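Local structure of leucyl aminopeptidase (5NTD) at residues G[332-337]-G[389-394]; G[366-371]-G[461-466]. The protein probably removes leucine and other residues from the amino termini of peptides, as a manganese-bound M17 aminopeptidase that is inhibited by bestatin. One frame throughout, in Å; residues are numbered along the deposited sequence.

Overall arrangement
Both contacts lie within the catalytic domain, and along the chain their segments alternate: 332-337, 366-371, 389-394, 461-466. Their centres are 31 Å apart and their nearest atoms about 22 Å, so neither touches the other. Contact 1 packs the start of a strand of the central sheet against the loop that leads into strand 395-400. Contact 2 joins two loops at the active site, where Asp371 binds manganese and Asn369 and Leu463 help line the bestatin pocket. Helix 374-387 ties them together in sequence: segment 366-371 comes before it and segment 389-394 follows it, linking the metal site to the sheet.

Contact 1 of 2, residues G[332-337]-G[389-394]; sequences PVQLSC and LSFTPD
Phe391 reaches from its loop toward Gln334 and Ser336, two residues on the same side of strand 334-344. Its CB already lies 4.0 Å from Gln334 NE2. From there the ring passes beneath that amide nitrogen, which sits over one face, offset toward the rim and nearest to CD1 at 3.2 Å; CG and CE1 lie under it too, each 3.6 Å from NE2. The amide and ring planes are 54° apart, so the two groups do not stack flat. At the far end of the ring, CZ comes within 3.9 Å of both CB and OG of Ser336.

The ring gets there because CG stands between the backbone N and the carbonyl carbon (chi1 68°), while Gln334 arrives from the opposite direction on an extended chain. Glutamine suits this partly exposed margin: its methylenes span the gap and its polar end can lie on an aromatic surface. Ser336 is small enough to leave room for Leu389, whose CD1 packs tightly on Ser336 CB at 3.5 Å. The serine hydroxyl is buried but satisfied, being hydrogen-bonded to Ser285 OG on the neighbouring strand 283-291. Leu273, on strand 268-274, touches both Ser336 and Phe391 and extends the apolar surroundings.

Leu335, between the two contact-making strand residues, points away and packs on helix 314-328. At this end of the strand one side thus meets that helix and the other the loop after helix 374-387, as at the margin of the alpha/beta catalytic domain of M17 aminopeptidases.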
ATOM      1  N   PRO G 332      45.633 -26.337  -5.479  1.00 29.50           N
ATOM      2  CA  PRO G 332      45.787 -27.504  -4.621  1.00 29.71           C
ATOM      3  C   PRO G 332      44.771 -27.583  -3.492  1.00 30.73           C
ATOM      4  O   PRO G 332      45.111 -27.820  -2.343  1.00 29.77           O
ATOM      5  CB  PRO G 332      47.197 -27.351  -4.069  1.00 29.15           C
ATOM      6  CG  PRO G 332      47.422 -25.877  -4.022  1.00 30.35           C
ATOM      7  CD  PRO G 332      46.615 -25.276  -5.139  1.00 30.33           C
ATOM      8  N   VAL G 333      43.511 -27.441  -3.871  1.00 31.20           N
ATOM      9  CA  VAL G 333      42.378 -27.533  -2.936  1.00 29.78           C
ATOM     10  C   VAL G 333      41.445 -28.600  -3.398  1.00 28.18           C
ATOM     11  O   VAL G 333      41.086 -28.678  -4.566  1.00 29.85           O
ATOM     12  CB  VAL G 333      41.564 -26.218  -2.871  1.00 29.97           C
ATOM     13  CG1 VAL G 333      40.588 -26.280  -1.724  1.00 30.20           C
ATOM     14  CG2 VAL G 333      42.471 -25.031  -2.644  1.00 30.18           C
ATOM     15  N   GLN G 334      41.059 -29.447  -2.483  1.00 27.73           N
ATOM     16  CA  GLN G 334      40.069 -30.443  -2.817  1.00 30.16           C
ATOM     17  C   GLN G 334      38.713 -29.754  -2.695  1.00 30.40           C
ATOM     18  O   GLN G 334      38.416 -29.213  -1.647  1.00 29.48           O
ATOM     19  CB  GLN G 334      40.125 -31.648  -1.877  1.00 31.25           C
ATOM     20  CG  GLN G 334      39.132 -32.729  -2.276  1.00 33.79           C
ATOM     21  CD  GLN G 334      39.278 -33.953  -1.427  1.00 35.96           C
ATOM     22  OE1 GLN G 334      40.308 -34.154  -0.783  1.00 38.89           O
ATOM     23  NE2 GLN G 334      38.308 -34.830  -1.499  1.00 37.20           N
ATOM     24  N   LEU G 335      37.909 -29.859  -3.741  1.00 29.89           N
ATOM     25  CA  LEU G 335      36.638 -29.140  -3.818  1.00 31.36           C
ATOM     26  C   LEU G 335      35.465 -30.007  -4.129  1.00 30.19           C
ATOM     27  O   LEU G 335      35.529 -30.851  -5.019  1.00 32.94           O
ATOM     28  CB  LEU G 335      36.676 -28.076  -4.935  1.00 31.86           C
ATOM     29  CG  LEU G 335      37.557 -26.853  -4.711  1.00 32.56           C
ATOM     30  CD1 LEU G 335      37.555 -26.011  -5.970  1.00 32.93           C
ATOM     31  CD2 LEU G 335      37.049 -26.043  -3.530  1.00 34.10           C
ATOM     32  N   SER G 336      34.377 -29.752  -3.423  1.00 28.79           N
ATOM     33  CA  SER G 336      33.017 -30.102  -3.929  1.00 27.94           C
ATOM     34  C   SER G 336      32.317 -28.785  -4.234  1.00 26.96           C
ATOM     35  O   SER G 336      32.596 -27.762  -3.622  1.00 26.22           O
ATOM     36  CB  SER G 336      32.203 -30.912  -2.940  1.00 27.73           C
ATOM     37  OG  SER G 336      31.964 -30.170  -1.756  1.00 28.96           O
ATOM     38  N   CYS G 337      31.467 -28.829  -5.223  1.00 27.23           N
ATOM     39  CA  CYS G 337      30.664 -27.672  -5.623  1.00 27.24           C
ATOM     40  C   CYS G 337      29.248 -28.132  -5.889  1.00 26.66           C
ATOM     41  O   CYS G 337      28.962 -28.832  -6.848  1.00 25.30           O
ATOM     42  CB  CYS G 337      31.220 -27.010  -6.870  1.00 28.01           C
ATOM     43  SG  CYS G 337      30.211 -25.609  -7.439  1.00 29.33           S
ATOM     44  N   LEU G 389      28.939 -36.745   1.148  1.00 32.61           N
ATOM     45  CA  LEU G 389      30.086 -36.860   0.198  1.00 33.27           C
ATOM     46  C   LEU G 389      31.086 -37.895   0.695  1.00 32.07           C
ATOM     47  O   LEU G 389      31.010 -38.368   1.818  1.00 31.46           O
ATOM     48  CB  LEU G 389      30.786 -35.499  -0.021  1.00 32.35           C
ATOM     49  CG  LEU G 389      29.879 -34.389  -0.515  1.00 31.92           C
ATOM     50  CD1 LEU G 389      30.693 -33.127  -0.752  1.00 33.43           C
ATOM     51  CD2 LEU G 389      29.139 -34.778  -1.791  1.00 32.93           C
ATOM     52  N   SER G 390      32.015 -38.237  -0.173  1.00 34.13           N
ATOM     53  CA  SER G 390      33.081 -39.235   0.177  1.00 36.72           C
ATOM     54  C   SER G 390      34.151 -38.662   1.108  1.00 37.48           C
ATOM     55  O   SER G 390      34.977 -39.392   1.603  1.00 39.85           O
ATOM     56  CB  SER G 390      33.771 -39.764  -1.067  1.00 36.77           C
ATOM     57  OG  SER G 390      34.261 -38.662  -1.828  1.00 37.19           O
ATOM     58  N   PHE G 391      34.139 -37.360   1.316  1.00 37.36           N
ATOM     59  CA  PHE G 391      34.986 -36.723   2.333  1.00 35.37           C
ATOM     60  C   PHE G 391      34.147 -35.771   3.166  1.00 34.91           C
ATOM     61  O   PHE G 391      33.033 -35.411   2.788  1.00 34.78           O
ATOM     62  CB  PHE G 391      36.123 -35.958   1.680  1.00 35.93           C
ATOM     63  CG  PHE G 391      35.666 -34.742   0.901  1.00 35.34           C
ATOM     64  CD1 PHE G 391      35.272 -34.852  -0.417  1.00 34.71           C
ATOM     65  CD2 PHE G 391      35.693 -33.483   1.490  1.00 36.30           C
ATOM     66  CE1 PHE G 391      34.892 -33.734  -1.145  1.00 35.59           C
ATOM     67  CE2 PHE G 391      35.318 -32.351   0.775  1.00 35.89           C
ATOM     68  CZ  PHE G 391      34.906 -32.477  -0.542  1.00 36.20           C
ATOM     69  N   THR G 392      34.711 -35.348   4.283  1.00 34.26           N
ATOM     70  CA  THR G 392      34.098 -34.316   5.131  1.00 33.52           C
ATOM     71  C   THR G 392      34.923 -33.051   4.982  1.00 31.84           C
ATOM     72  O   THR G 392      36.109 -33.078   5.215  1.00 28.84           O
ATOM     73  CB  THR G 392      34.064 -34.726   6.611  1.00 35.72           C
ATOM     74  OG1 THR G 392      33.327 -35.950   6.737  1.00 36.87           O
ATOM     75  CG2 THR G 392      33.339 -33.670   7.473  1.00 37.11           C
ATOM     76  N   PRO G 393      34.289 -31.915   4.604  1.00 30.54           N
ATOM     77  CA  PRO G 393      35.076 -30.730   4.354  1.00 28.97           C
ATOM     78  C   PRO G 393      35.566 -30.078   5.615  1.00 28.76           C
ATOM     79  O   PRO G 393      34.972 -30.218   6.669  1.00 28.82           O
ATOM     80  CB  PRO G 393      34.087 -29.806   3.656  1.00 31.11           C
ATOM     81  CG  PRO G 393      32.764 -30.213   4.178  1.00 30.83           C
ATOM     82  CD  PRO G 393      32.866 -31.697   4.291  1.00 30.81           C
ATOM     83  N   ASP G 394      36.674 -29.372   5.469  1.00 28.02           N
ATOM     84  CA  ASP G 394      37.232 -28.555   6.538  1.00 28.10           C
ATOM     85  C   ASP G 394      36.489 -27.239   6.613  1.00 28.47           C
ATOM     86  O   ASP G 394      36.420 -26.614   7.666  1.00 28.78           O
ATOM     87  CB  ASP G 394      38.721 -28.252   6.298  1.00 28.13           C
ATOM     88  CG  ASP G 394      39.574 -29.525   6.219  1.00 28.26           C
ATOM     89  OD1 ASP G 394      39.430 -30.397   7.109  1.00 27.78           O
ATOM     90  OD2 ASP G 394      40.346 -29.644   5.232  1.00 28.14           O
TER

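Contact 2 of 2, residues G[366-371]-G[461-466]; sequences EVINTD and TNLMER. With MN (manganese (II) ion), chain B; BES (2-(3-amino-2-hydroxy-4-phenyl-butyrylamino)-4-methyl-pentanoic acid), chain C.
Asn462 joins the two loops through both ends of its side-chain amide. OD1 accepts from Ile368 N at 2.9 Å and, weakly, from Asn369 N, while ND2 donates to Asn369 O at 2.9 Å in a nearly straight bond (169°). That carbonyl oxygen lies almost in the plane of the amide, and ND2 has a second acceptor in Ala372 O, so the group's rotation is well fixed. Asparagine suits the place because one short side chain can both accept from and donate to a neighbouring backbone. Its CG stands between the backbone N and the carbonyl carbon (chi1 81°), which brings the amide to the opposing loop.

This buried, tightly bonded part continues at a single parallel bridge between Glu366 and Thr461, beside which Asn462 N donates to Glu366 O at 3.1 Å. Thr461 OG1 turns back to donate to Leu463 O, leaving its carbon side to the other loop.

On the more open side the side chains meet by apolar contact. Ile368, partly exposed, lays CG1 against Thr461 CB at 3.5 Å, and its CB meets Leu463 CB with the two side chains crossing at about a right angle. Leu463, also partly exposed, divides its branches: CD2 approaches Asn369 CB, whereas CD1 reaches bestatin C16 at 3.6 Å.

Beyond this packing, Asn369 OD1 accepts from Asp371 N to close an Asx turn, which probably helps place Asp371. Manganese is bound by both Asp371 O and Asp371 OD1, with Asp294 and Glu373 completing the protein ligands of this M17 aminopeptidase metal site.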
ATOM      1  N   GLU G 366       8.632 -25.372   9.028  1.00 28.14           N
ATOM      2  CA  GLU G 366       7.325 -24.786   8.740  1.00 27.47           C
ATOM      3  C   GLU G 366       7.543 -23.574   7.821  1.00 27.20           C
ATOM      4  O   GLU G 366       8.236 -22.633   8.175  1.00 26.64           O
ATOM      5  CB  GLU G 366       6.635 -24.335   9.997  1.00 28.49           C
ATOM      6  CG  GLU G 366       5.263 -23.696   9.729  1.00 29.22           C
ATOM      7  CD  GLU G 366       4.540 -23.234  10.980  1.00 29.75           C
ATOM      8  OE1 GLU G 366       5.130 -23.130  12.071  1.00 29.41           O
ATOM      9  OE2 GLU G 366       3.322 -23.025  10.870  1.00 35.96           O
ATOM     10  N   VAL G 367       6.949 -23.609   6.651  1.00 27.50           N
ATOM     11  CA  VAL G 367       7.103 -22.543   5.673  1.00 28.13           C
ATOM     12  C   VAL G 367       6.117 -21.403   5.995  1.00 30.47           C
ATOM     13  O   VAL G 367       4.936 -21.501   5.766  1.00 31.14           O
ATOM     14  CB  VAL G 367       6.867 -23.017   4.252  1.00 28.54           C
ATOM     15  CG1 VAL G 367       7.066 -21.886   3.248  1.00 28.33           C
ATOM     16  CG2 VAL G 367       7.832 -24.150   3.934  1.00 28.74           C
ATOM     17  N   ILE G 368       6.654 -20.321   6.522  1.00 31.55           N
ATOM     18  CA  ILE G 368       5.910 -19.095   6.828  1.00 31.60           C
ATOM     19  C   ILE G 368       5.752 -18.273   5.568  1.00 32.27           C
ATOM     20  O   ILE G 368       4.719 -17.674   5.321  1.00 35.48           O
ATOM     21  CB  ILE G 368       6.658 -18.224   7.855  1.00 33.36           C
ATOM     22  CG1 ILE G 368       6.898 -18.985   9.150  1.00 34.03           C
ATOM     23  CG2 ILE G 368       5.907 -16.925   8.169  1.00 34.13           C
ATOM     24  CD1 ILE G 368       5.651 -19.560   9.790  1.00 34.57           C
ATOM     25  N   ASN G 369       6.794 -18.268   4.762  1.00 31.89           N
ATOM     26  CA  ASN G 369       6.828 -17.472   3.533  1.00 30.09           C
ATOM     27  C   ASN G 369       7.640 -18.175   2.454  1.00 29.53           C
ATOM     28  O   ASN G 369       8.822 -18.404   2.605  1.00 31.50           O
ATOM     29  CB  ASN G 369       7.405 -16.097   3.825  1.00 28.11           C
ATOM     30  CG  ASN G 369       7.220 -15.128   2.683  1.00 28.12           C
ATOM     31  OD1 ASN G 369       7.615 -15.397   1.552  1.00 28.70           O
ATOM     32  ND2 ASN G 369       6.662 -13.970   2.977  1.00 27.67           N
ATOM     33  N   THR G 370       6.992 -18.462   1.337  1.00 29.74           N
ATOM     34  CA  THR G 370       7.613 -19.212   0.240  1.00 28.67           C
ATOM     35  C   THR G 370       8.695 -18.439  -0.476  1.00 29.78           C
ATOM     36  O   THR G 370       9.465 -19.016  -1.242  1.00 31.15           O
ATOM     37  CB  THR G 370       6.595 -19.660  -0.822  1.00 28.55           C
ATOM     38  OG1 THR G 370       5.909 -18.532  -1.351  1.00 26.18           O
ATOM     39  CG2 THR G 370       5.585 -20.662  -0.202  1.00 28.65           C
ATOM     40  N   ASP G 371       8.711 -17.130  -0.279  1.00 29.61           N
ATOM     41  CA  ASP G 371       9.717 -16.243  -0.919  1.00 28.96           C
ATOM     42  C   ASP G 371      11.055 -16.203  -0.183  1.00 27.53           C
ATOM     43  O   ASP G 371      12.072 -15.652  -0.712  1.00 30.30           O
ATOM     44  CB  ASP G 371       9.193 -14.830  -1.110  1.00 28.58           C
ATOM     45  CG  ASP G 371       9.978 -14.055  -2.122  1.00 28.53           C
ATOM     46  OD1 ASP G 371      10.890 -14.623  -2.850  1.00 33.44           O
ATOM     47  OD2 ASP G 371       9.750 -12.839  -2.138  1.00 30.27           O
ATOM     48  N   THR G 461      10.702 -22.534  11.883  1.00 27.37           N
ATOM     49  CA  THR G 461      10.133 -21.844  10.698  1.00 27.26           C
ATOM     50  C   THR G 461      11.273 -21.498   9.717  1.00 27.33           C
ATOM     51  O   THR G 461      12.438 -21.671  10.026  1.00 28.47           O
ATOM     52  CB  THR G 461       9.430 -20.540  11.076  1.00 27.52           C
ATOM     53  OG1 THR G 461      10.409 -19.619  11.571  1.00 29.25           O
ATOM     54  CG2 THR G 461       8.363 -20.787  12.154  1.00 27.37           C
ATOM     55  N   ASN G 462      10.907 -21.049   8.530  1.00 27.83           N
ATOM     56  CA  ASN G 462      11.863 -20.489   7.577  1.00 28.37           C
ATOM     57  C   ASN G 462      11.951 -18.964   7.566  1.00 28.84           C
ATOM     58  O   ASN G 462      12.577 -18.387   6.695  1.00 28.46           O
ATOM     59  CB  ASN G 462      11.577 -20.981   6.165  1.00 28.75           C
ATOM     60  CG  ASN G 462      10.480 -20.217   5.489  1.00 28.31           C
ATOM     61  OD1 ASN G 462       9.457 -19.880   6.099  1.00 29.39           O
ATOM     62  ND2 ASN G 462      10.646 -19.988   4.197  1.00 30.05           N
ATOM     63  N   LEU G 463      11.275 -18.321   8.498  1.00 29.32           N
ATOM     64  CA  LEU G 463      11.255 -16.873   8.537  1.00 31.35           C
ATOM     65  C   LEU G 463      11.171 -16.366   9.941  1.00 32.65           C
ATOM     66  O   LEU G 463      10.414 -16.843  10.755  1.00 35.23           O
ATOM     67  CB  LEU G 463      10.089 -16.309   7.733  1.00 33.69           C
ATOM     68  CG  LEU G 463      10.107 -14.784   7.490  1.00 35.60           C
ATOM     69  CD1 LEU G 463      11.195 -14.421   6.504  1.00 35.87           C
ATOM     70  CD2 LEU G 463       8.789 -14.257   6.972  1.00 34.73           C
ATOM     71  N   MET G 464      11.921 -15.319  10.186  1.00 35.45           N
ATOM     72  CA  MET G 464      11.978 -14.655  11.515  1.00 39.94           C
ATOM     73  C   MET G 464      10.614 -14.082  11.914  1.00 37.98           C
ATOM     74  O   MET G 464       9.944 -13.491  11.111  1.00 35.13           O
ATOM     75  CB  MET G 464      12.974 -13.513  11.524  1.00 41.53           C
ATOM     76  CG  MET G 464      14.367 -13.886  11.055  1.00 46.09           C
ATOM     77  SD  MET G 464      14.901 -12.634   9.853  1.00 56.08           S
ATOM     78  CE  MET G 464      14.154 -13.472   8.420  1.00 48.80           C
ATOM     79  N   GLU G 465      10.253 -14.292  13.162  1.00 39.28           N
ATOM     80  CA  GLU G 465       9.089 -13.643  13.776  1.00 42.89           C
ATOM     81  C   GLU G 465       9.223 -12.117  13.697  1.00 39.68           C
ATOM     82  O   GLU G 465       8.305 -11.436  13.300  1.00 36.68           O
ATOM     83  CB  GLU G 465       8.919 -14.092  15.240  1.00 49.79           C
ATOM     84  CG  GLU G 465       7.761 -13.477  16.039  1.00 54.32           C
ATOM     85  CD  GLU G 465       6.394 -13.604  15.359  1.00 64.49           C
ATOM     86  OE1 GLU G 465       6.176 -14.540  14.564  1.00 67.57           O
ATOM     87  OE2 GLU G 465       5.518 -12.746  15.603  1.00 74.27           O
ATOM     88  N   ARG G 466      10.408 -11.624  14.000  1.00 36.94           N
ATOM     89  CA  ARG G 466      10.733 -10.187  13.884  1.00 39.23           C
ATOM     90  C   ARG G 466      11.807  -9.965  12.800  1.00 41.60           C
ATOM     91  O   ARG G 466      12.936 -10.404  12.933  1.00 36.97           O
ATOM     92  CB  ARG G 466      11.227  -9.618  15.213  1.00 38.89           C
ATOM     93  CG  ARG G 466      10.291  -9.906  16.370  1.00 39.99           C
ATOM     94  CD  ARG G 466      10.813  -9.406  17.698  1.00 40.79           C
ATOM     95  NE  ARG G 466      12.055 -10.063  18.098  1.00 41.71           N
ATOM     96  CZ  ARG G 466      12.709  -9.841  19.239  1.00 46.77           C
ATOM     97  NH1 ARG G 466      12.259  -8.974  20.142  1.00 50.60           N
ATOM     98  NH2 ARG G 466      13.838 -10.489  19.491  1.00 50.23           N
TER
HETATM   99 MN    MN B 602      12.688 -15.336  -2.600  1.00 36.05          MN
HETATM  100  N2  BES C 604      16.258 -13.862  -3.904  1.00 35.92           N
HETATM  101  C1  BES C 604      15.659 -13.002  -2.886  1.00 39.43           C
HETATM  102  C6  BES C 604      16.656 -11.988  -2.273  1.00 39.14           C
HETATM  103  C7  BES C 604      16.919 -10.718  -3.035  1.00 39.03           C
HETATM  104  C8  BES C 604      17.863 -10.680  -4.051  1.00 40.10           C
HETATM  105  C12 BES C 604      16.262  -9.542  -2.698  1.00 40.82           C
HETATM  106  C9  BES C 604      18.114  -9.502  -4.748  1.00 39.64           C
HETATM  107  C11 BES C 604      16.510  -8.353  -3.401  1.00 39.97           C
HETATM  108  C10 BES C 604      17.430  -8.331  -4.432  1.00 39.53           C
HETATM  109  C2  BES C 604      15.066 -13.944  -1.816  1.00 41.88           C
HETATM  110  O2  BES C 604      14.636 -15.241  -2.332  1.00 40.28           O
HETATM  111  C3  BES C 604      13.855 -13.274  -1.236  1.00 44.86           C
HETATM  112  O3  BES C 604      12.794 -13.518  -1.858  1.00 44.29           O
HETATM  113  N1  BES C 604      14.103 -12.570  -0.120  1.00 43.62           N
HETATM  114  C4  BES C 604      13.131 -11.840   0.638  1.00 48.69           C
HETATM  115  C13 BES C 604      12.527 -12.689   1.752  1.00 48.50           C
HETATM  116  C14 BES C 604      11.237 -12.132   2.353  1.00 49.29           C
HETATM  117  C15 BES C 604      10.172 -11.636   1.382  1.00 48.09           C
HETATM  118  C16 BES C 604      10.576 -13.197   3.192  1.00 51.66           C
HETATM  119  C5  BES C 604      13.747 -10.647   1.286  1.00 49.18           C
HETATM  120  O1  BES C 604      13.093  -9.604   1.291  1.00 54.68           O
HETATM  121  O4  BES C 604      14.866 -10.730   1.800  1.00 49.61           O